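Local coordinates for protein alcohol dehydrogenase (Thermus sp., PDB 4CPD) that probably catalyses the NAD-dependent interconversion of alcohols and their aldehydes or ketones, using a bound zinc ion, at residues G36-D41 against G58-G63; A173-G178 against L197-I202. One frame throughout, in Å; residues are numbered along the deposited sequence.

Interaction 1 of 2, residues G36-D41 against G58-G63; sequences GICGSD and GHEFVG. With ZN (zinc ion), chain E; NAD (nicotinamide-adenine-dinucleotide), chain G.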
# COMPACT_ATOMS: atom_id res chain seq x y z
N GLY A 36 -0.55 -7.39 30.49
CA GLY A 36 -1.62 -7.96 29.71
C GLY A 36 -1.24 -9.31 29.16
O GLY A 36 -0.05 -9.67 29.08
N ILE A 37 -2.29 -10.05 28.79
CA ILE A 37 -2.20 -11.20 27.90
C ILE A 37 -2.80 -10.83 26.54
O ILE A 37 -3.98 -10.46 26.46
CB ILE A 37 -2.96 -12.39 28.44
CG1 ILE A 37 -2.38 -12.78 29.81
CG2 ILE A 37 -2.87 -13.55 27.47
CD1 ILE A 37 -3.28 -13.70 30.60
N CYS A 38 -1.97 -10.96 25.50
CA CYS A 38 -2.29 -10.51 24.14
C CYS A 38 -2.61 -11.72 23.26
O CYS A 38 -2.20 -12.85 23.53
CB CYS A 38 -1.09 -9.72 23.58
SG CYS A 38 -1.24 -9.13 21.90
N GLY A 39 -3.37 -11.49 22.20
CA GLY A 39 -3.58 -12.52 21.19
C GLY A 39 -2.27 -13.11 20.68
O GLY A 39 -2.21 -14.31 20.43
N SER A 40 -1.24 -12.27 20.52
CA SER A 40 0.08 -12.72 20.11
C SER A 40 0.66 -13.76 21.08
O SER A 40 1.43 -14.63 20.67
CB SER A 40 1.07 -11.55 20.02
OG SER A 40 0.61 -10.55 19.11
N ASP A 41 0.29 -13.66 22.35
CA ASP A 41 0.78 -14.56 23.36
C ASP A 41 0.19 -15.94 23.13
O ASP A 41 0.77 -16.95 23.53
CB ASP A 41 0.45 -14.07 24.77
CG ASP A 41 1.20 -12.82 25.17
OD1 ASP A 41 2.37 -12.61 24.75
OD2 ASP A 41 0.61 -12.06 25.97
N GLY A 58 5.22 -12.22 27.94
CA GLY A 58 4.45 -10.98 27.98
C GLY A 58 5.16 -9.74 27.46
O GLY A 58 6.38 -9.58 27.66
N HIS A 59 4.42 -8.87 26.77
CA HIS A 59 4.97 -7.63 26.23
C HIS A 59 4.04 -6.43 26.41
O HIS A 59 4.29 -5.35 25.85
CB HIS A 59 5.26 -7.83 24.75
CG HIS A 59 4.11 -8.39 24.01
ND1 HIS A 59 3.99 -9.74 23.78
CD2 HIS A 59 2.99 -7.81 23.53
CE1 HIS A 59 2.85 -9.97 23.15
NE2 HIS A 59 2.23 -8.81 22.99
N GLU A 60 2.96 -6.62 27.17
CA GLU A 60 2.07 -5.53 27.52
C GLU A 60 2.24 -5.12 29.00
O GLU A 60 2.06 -5.96 29.88
CB GLU A 60 0.66 -5.98 27.31
CG GLU A 60 0.22 -6.14 25.87
CD GLU A 60 -1.18 -6.74 25.84
OE1 GLU A 60 -1.34 -7.92 26.20
OE2 GLU A 60 -2.14 -6.05 25.49
N PHE A 61 2.61 -3.86 29.26
CA PHE A 61 2.83 -3.40 30.62
C PHE A 61 2.59 -1.92 30.86
O PHE A 61 2.68 -1.09 29.95
CB PHE A 61 4.26 -3.69 31.01
CG PHE A 61 5.27 -2.82 30.31
CD1 PHE A 61 5.66 -3.11 29.03
CD2 PHE A 61 5.80 -1.73 30.94
CE1 PHE A 61 6.58 -2.31 28.39
CE2 PHE A 61 6.73 -0.92 30.31
CZ PHE A 61 7.11 -1.20 29.02
N VAL A 62 2.30 -1.63 32.11
CA VAL A 62 2.37 -0.27 32.66
C VAL A 62 2.91 -0.39 34.08
O VAL A 62 2.59 -1.34 34.80
CB VAL A 62 0.98 0.43 32.66
CG1 VAL A 62 -0.07 -0.46 33.32
CG2 VAL A 62 1.06 1.82 33.29
N GLY A 63 3.74 0.56 34.48
CA GLY A 63 4.34 0.48 35.81
C GLY A 63 5.09 1.72 36.19
O GLY A 63 4.92 2.76 35.59
ZN ZN E . 0.62 -7.88 21.71
PA NAD G . -7.81 -12.68 19.25
O1A NAD G . -8.17 -12.53 20.73
O2A NAD G . -7.43 -14.05 18.72
O5B NAD G . -8.94 -12.07 18.27
C5B NAD G . -9.20 -12.66 17.00
C4B NAD G . -10.67 -12.46 16.62
O4B NAD G . -10.87 -12.77 15.24
C3B NAD G . -11.58 -13.38 17.44
O3B NAD G . -12.76 -12.71 17.93
C2B NAD G . -12.00 -14.44 16.46
O2B NAD G . -13.28 -14.98 16.77
C1B NAD G . -11.98 -13.66 15.16
N9A NAD G . -11.85 -14.58 14.03
C8A NAD G . -11.01 -15.63 13.98
N7A NAD G . -11.16 -16.26 12.79
C5A NAD G . -12.10 -15.60 12.08
C6A NAD G . -12.73 -15.73 10.75
N6A NAD G . -12.34 -16.73 9.95
N1A NAD G . -13.68 -14.84 10.36
C2A NAD G . -14.06 -13.83 11.17
N3A NAD G . -13.53 -13.65 12.40
C4A NAD G . -12.57 -14.48 12.90
O3 NAD G . -6.55 -11.72 18.90
PN NAD G . -6.37 -10.13 19.18
O1N NAD G . -5.78 -10.05 20.58
O2N NAD G . -7.59 -9.33 18.72
O5D NAD G . -5.23 -9.78 18.09
C5D NAD G . -5.67 -9.59 16.73
C4D NAD G . -4.69 -10.05 15.65
O4D NAD G . -3.75 -8.99 15.42
C3D NAD G . -3.88 -11.29 16.02
O3D NAD G . -3.62 -12.03 14.82
C2D NAD G . -2.61 -10.71 16.65
O2D NAD G . -1.45 -11.59 16.66
C1D NAD G . -2.43 -9.47 15.77
N1N NAD G . -1.60 -8.41 16.38
C2N NAD G . -0.76 -7.82 15.53
C3N NAD G . 0.10 -6.80 15.93
C7N NAD G . 0.98 -6.22 14.86
O7N NAD G . 2.06 -5.71 15.14
N7N NAD G . 0.52 -6.26 13.60
C4N NAD G . 0.06 -6.38 17.27
C5N NAD G . -0.82 -7.00 18.15
C6N NAD G . -1.66 -8.03 17.68
O HOH W 1 1.65 -7.87 19.45
O HOH W 2 1.46 -9.38 26.28

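Interaction 2 of 2, residues A173-G178 against L197-I202; sequences AVIGAG and LAIDRI. With NAD (nicotinamide-adenine-dinucleotide), chain G.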
# COMPACT_ATOMS: atom_id res chain seq x y z
N ALA A 173 -14.50 -1.10 7.08
CA ALA A 173 -14.83 -2.44 7.54
C ALA A 173 -13.69 -2.99 8.38
O ALA A 173 -12.55 -2.87 7.99
CB ALA A 173 -15.11 -3.35 6.37
N VAL A 174 -14.01 -3.60 9.52
CA VAL A 174 -12.99 -4.19 10.39
C VAL A 174 -13.28 -5.67 10.48
O VAL A 174 -14.36 -6.06 10.88
CB VAL A 174 -13.04 -3.62 11.81
CG1 VAL A 174 -11.97 -4.24 12.68
CG2 VAL A 174 -12.91 -2.11 11.77
N ILE A 175 -12.30 -6.49 10.12
CA ILE A 175 -12.48 -7.93 10.11
C ILE A 175 -11.76 -8.48 11.32
O ILE A 175 -10.52 -8.41 11.41
CB ILE A 175 -11.95 -8.56 8.80
CG1 ILE A 175 -12.81 -8.12 7.61
CG2 ILE A 175 -11.95 -10.07 8.87
CD1 ILE A 175 -12.15 -8.33 6.26
N GLY A 176 -12.54 -9.01 12.26
CA GLY A 176 -12.03 -9.43 13.55
C GLY A 176 -12.49 -8.46 14.62
O GLY A 176 -12.09 -7.30 14.65
N ALA A 177 -13.36 -8.95 15.50
CA ALA A 177 -13.87 -8.18 16.63
C ALA A 177 -13.24 -8.60 17.96
O ALA A 177 -13.82 -8.39 19.01
CB ALA A 177 -15.38 -8.32 16.70
N GLY A 178 -12.05 -9.20 17.92
CA GLY A 178 -11.24 -9.35 19.12
C GLY A 178 -10.69 -8.00 19.57
O GLY A 178 -11.00 -6.95 18.97
N LEU A 197 -18.22 -1.21 9.95
CA LEU A 197 -18.78 -2.56 9.89
C LEU A 197 -17.84 -3.56 10.55
O LEU A 197 -16.64 -3.57 10.26
CB LEU A 197 -18.98 -2.96 8.44
CG LEU A 197 -19.80 -1.93 7.69
CD1 LEU A 197 -19.20 -1.61 6.34
CD2 LEU A 197 -21.23 -2.41 7.55
N ALA A 198 -18.38 -4.41 11.40
CA ALA A 198 -17.56 -5.36 12.13
C ALA A 198 -17.95 -6.73 11.70
O ALA A 198 -19.10 -7.09 11.75
CB ALA A 198 -17.72 -5.19 13.63
N ILE A 199 -16.96 -7.50 11.24
CA ILE A 199 -17.16 -8.84 10.80
C ILE A 199 -16.43 -9.74 11.77
O ILE A 199 -15.23 -9.56 12.00
CB ILE A 199 -16.60 -9.05 9.38
CG1 ILE A 199 -17.42 -8.27 8.36
CG2 ILE A 199 -16.61 -10.53 9.00
CD1 ILE A 199 -16.94 -6.86 8.11
N ASP A 200 -17.16 -10.69 12.35
CA ASP A 200 -16.59 -11.74 13.20
C ASP A 200 -17.55 -12.94 13.16
O ASP A 200 -18.49 -12.97 12.35
CB ASP A 200 -16.40 -11.23 14.61
CG ASP A 200 -15.33 -11.98 15.35
OD1 ASP A 200 -15.43 -13.22 15.45
OD2 ASP A 200 -14.38 -11.34 15.84
N ARG A 201 -17.31 -13.92 14.02
CA ARG A 201 -18.17 -15.09 14.12
C ARG A 201 -18.50 -15.48 15.57
O ARG A 201 -18.81 -16.64 15.85
CB ARG A 201 -17.50 -16.26 13.39
CG ARG A 201 -16.23 -16.75 14.08
CD ARG A 201 -15.50 -17.79 13.26
NE ARG A 201 -14.33 -18.28 13.98
CZ ARG A 201 -13.35 -18.99 13.44
NH1 ARG A 201 -13.37 -19.30 12.14
NH2 ARG A 201 -12.33 -19.38 14.19
N ILE A 202 -18.45 -14.52 16.49
CA ILE A 202 -18.74 -14.77 17.92
C ILE A 202 -19.68 -13.70 18.48
O ILE A 202 -19.28 -12.54 18.63
CB ILE A 202 -17.45 -14.81 18.77
CG1 ILE A 202 -16.58 -15.99 18.33
CG2 ILE A 202 -17.78 -14.93 20.26
CD1 ILE A 202 -15.26 -16.11 19.07
PA NAD G . -7.81 -12.68 19.25
O1A NAD G . -8.17 -12.53 20.73
O2A NAD G . -7.43 -14.05 18.72
O5B NAD G . -8.94 -12.07 18.27
C5B NAD G . -9.20 -12.66 17.00
C4B NAD G . -10.67 -12.46 16.62
O4B NAD G . -10.87 -12.77 15.24
C3B NAD G . -11.58 -13.38 17.44
O3B NAD G . -12.76 -12.71 17.93
C2B NAD G . -12.00 -14.44 16.46
O2B NAD G . -13.28 -14.98 16.77
C1B NAD G . -11.98 -13.66 15.16
N9A NAD G . -11.85 -14.58 14.03
C8A NAD G . -11.01 -15.63 13.98
N7A NAD G . -11.16 -16.26 12.79
C5A NAD G . -12.10 -15.60 12.08
C6A NAD G . -12.73 -15.73 10.75
N6A NAD G . -12.34 -16.73 9.95
N1A NAD G . -13.68 -14.84 10.36
C2A NAD G . -14.06 -13.83 11.17
N3A NAD G . -13.53 -13.65 12.40
C4A NAD G . -12.57 -14.48 12.90
O3 NAD G . -6.55 -11.72 18.90
PN NAD G . -6.37 -10.13 19.18
O1N NAD G . -5.78 -10.05 20.58
O2N NAD G . -7.59 -9.33 18.72
O5D NAD G . -5.23 -9.78 18.09
C5D NAD G . -5.67 -9.59 16.73
C4D NAD G . -4.69 -10.05 15.65
O4D NAD G . -3.75 -8.99 15.42
C3D NAD G . -3.88 -11.29 16.02
O3D NAD G . -3.62 -12.03 14.82
C2D NAD G . -2.61 -10.71 16.65
O2D NAD G . -1.45 -11.59 16.66
C1D NAD G . -2.43 -9.47 15.77
N1N NAD G . -1.60 -8.41 16.38
C2N NAD G . -0.76 -7.82 15.53
C3N NAD G . 0.10 -6.80 15.93
C7N NAD G . 0.98 -6.22 14.86
O7N NAD G . 2.06 -5.71 15.14
N7N NAD G . 0.52 -6.26 13.60
C4N NAD G . 0.06 -6.38 17.27
C5N NAD G . -0.82 -7.00 18.15
C6N NAD G . -1.66 -8.03 17.68

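Interaction 1 of 2, residues G36-D41 against G58-G63
Asp41 OD2 takes a backbone N-H and lies beside a water that reaches across to His59. Cys38 N donates to Asp41 OD2 from above the carboxylate plane in a nearly straight bond of 2.8 Å. Water 2 accepts from His59 N and sits within donating distance of both Asp41 OD2 and Glu60 OE1. It has too few protons for every acceptor around it, so not all of these bonds can hold at once. This water lies over the centre of one face of the His59 ring, 3.3 Å above its plane. Glu60 OE2 forms a salt bridge with Lys340.

Asp41 OD1 approaches His59 CE1 obliquely at 3.1 Å, with the carboxylate and ring planes 55° apart. Cys38 SG lies at the ring edge, in its plane. Standing anti to the backbone N (chi1 177°), Cys38 SG binds the zinc ion at 2.2 Å. His59 NE2 binds the same zinc ion at 2.3 Å, and Asp152 and water 1 are further ligands. Ser40 OG holds water 1 at 2.9 Å and makes a weak bond to NAD O2D.

Further along, Gly36 N donates to Glu60 O at 3.0 Å, between strands 28-37 and 60-68. Cys38 and Asp41 form a capping box at the start of helix 39-45. The whole is the catalytic-type zinc site of medium-chain dehydrogenases, set in the GroES-like domain beside the coenzyme.

Interaction 2 of 2, residues A173-G178 against L197-I202
Ala177 N donates to Asp200 OD2 at 2.6 Å, using the anti lone pair of that oxygen. Asp200 OD2 also accepts from NAD O3B at 3.0 Å. Asp200 OD1 takes the other ribose hydroxyl, NAD O2B, at 3.1 Å. One carboxylate therefore holds both hydroxyls of the adenosine ribose. The amide of Ala177 and the two hydroxyls together limit its rotation. With CG anti to the backbone N (chi1 -155°), the carboxylate is carried back toward the glycine-rich turn. Ala177 CB packs beside it, 3.7 Å from Asp200 CB.

The Arg201 guanidinium stacks its face on the adenine, with NAD N7A over its centre and 3.5 Å above its plane. Ile202 borders the ribose. Gly178, just before helix 179-190, lies next to the coenzyme phosphates.

The turn and the carboxylate are positioned by two parallel strands, 171-175 and 195-200. Val174 N donates to Leu197 O at 2.7 Å. Ile199 N donates to Val174 O, and Gly176 N to Ile199 O, in the same way. On one face of the sheet Ala173, Ile175, Leu197 and Ile199 form an apolar patch. Helix 247-256 meets Ala173 and Ile175 there, and helix 224-231 meets Leu197 and Ile199. This is the first beta-alpha-beta unit of a Rossmann fold, with its GxGxxG-type turn and the acidic residue ending the second strand that binds the adenosine ribose of NAD.

Interaction 1 closes before interaction 2 opens along the chain. Their centres are 22 Å apart, and their nearest atoms are about 9 Å apart without touching. Interaction 1 belongs, through strands 28-37 and 60-68, to the mixed sheet of the catalytic, GroES-like part of the chain, which also takes in strand 341-344. Interaction 2 joins two neighbouring strands, 171-175 and 195-200, inside the six-stranded parallel sheet of the coenzyme domain. The two share no strand or helix, and NAD connects them. Its adenosine end rests on 173-178 and 197-202, while its nicotinamide end lies by the zinc held at 36-41 and 58-63. This is consistent with binding in one domain placing the nicotinamide beside the metal of the other.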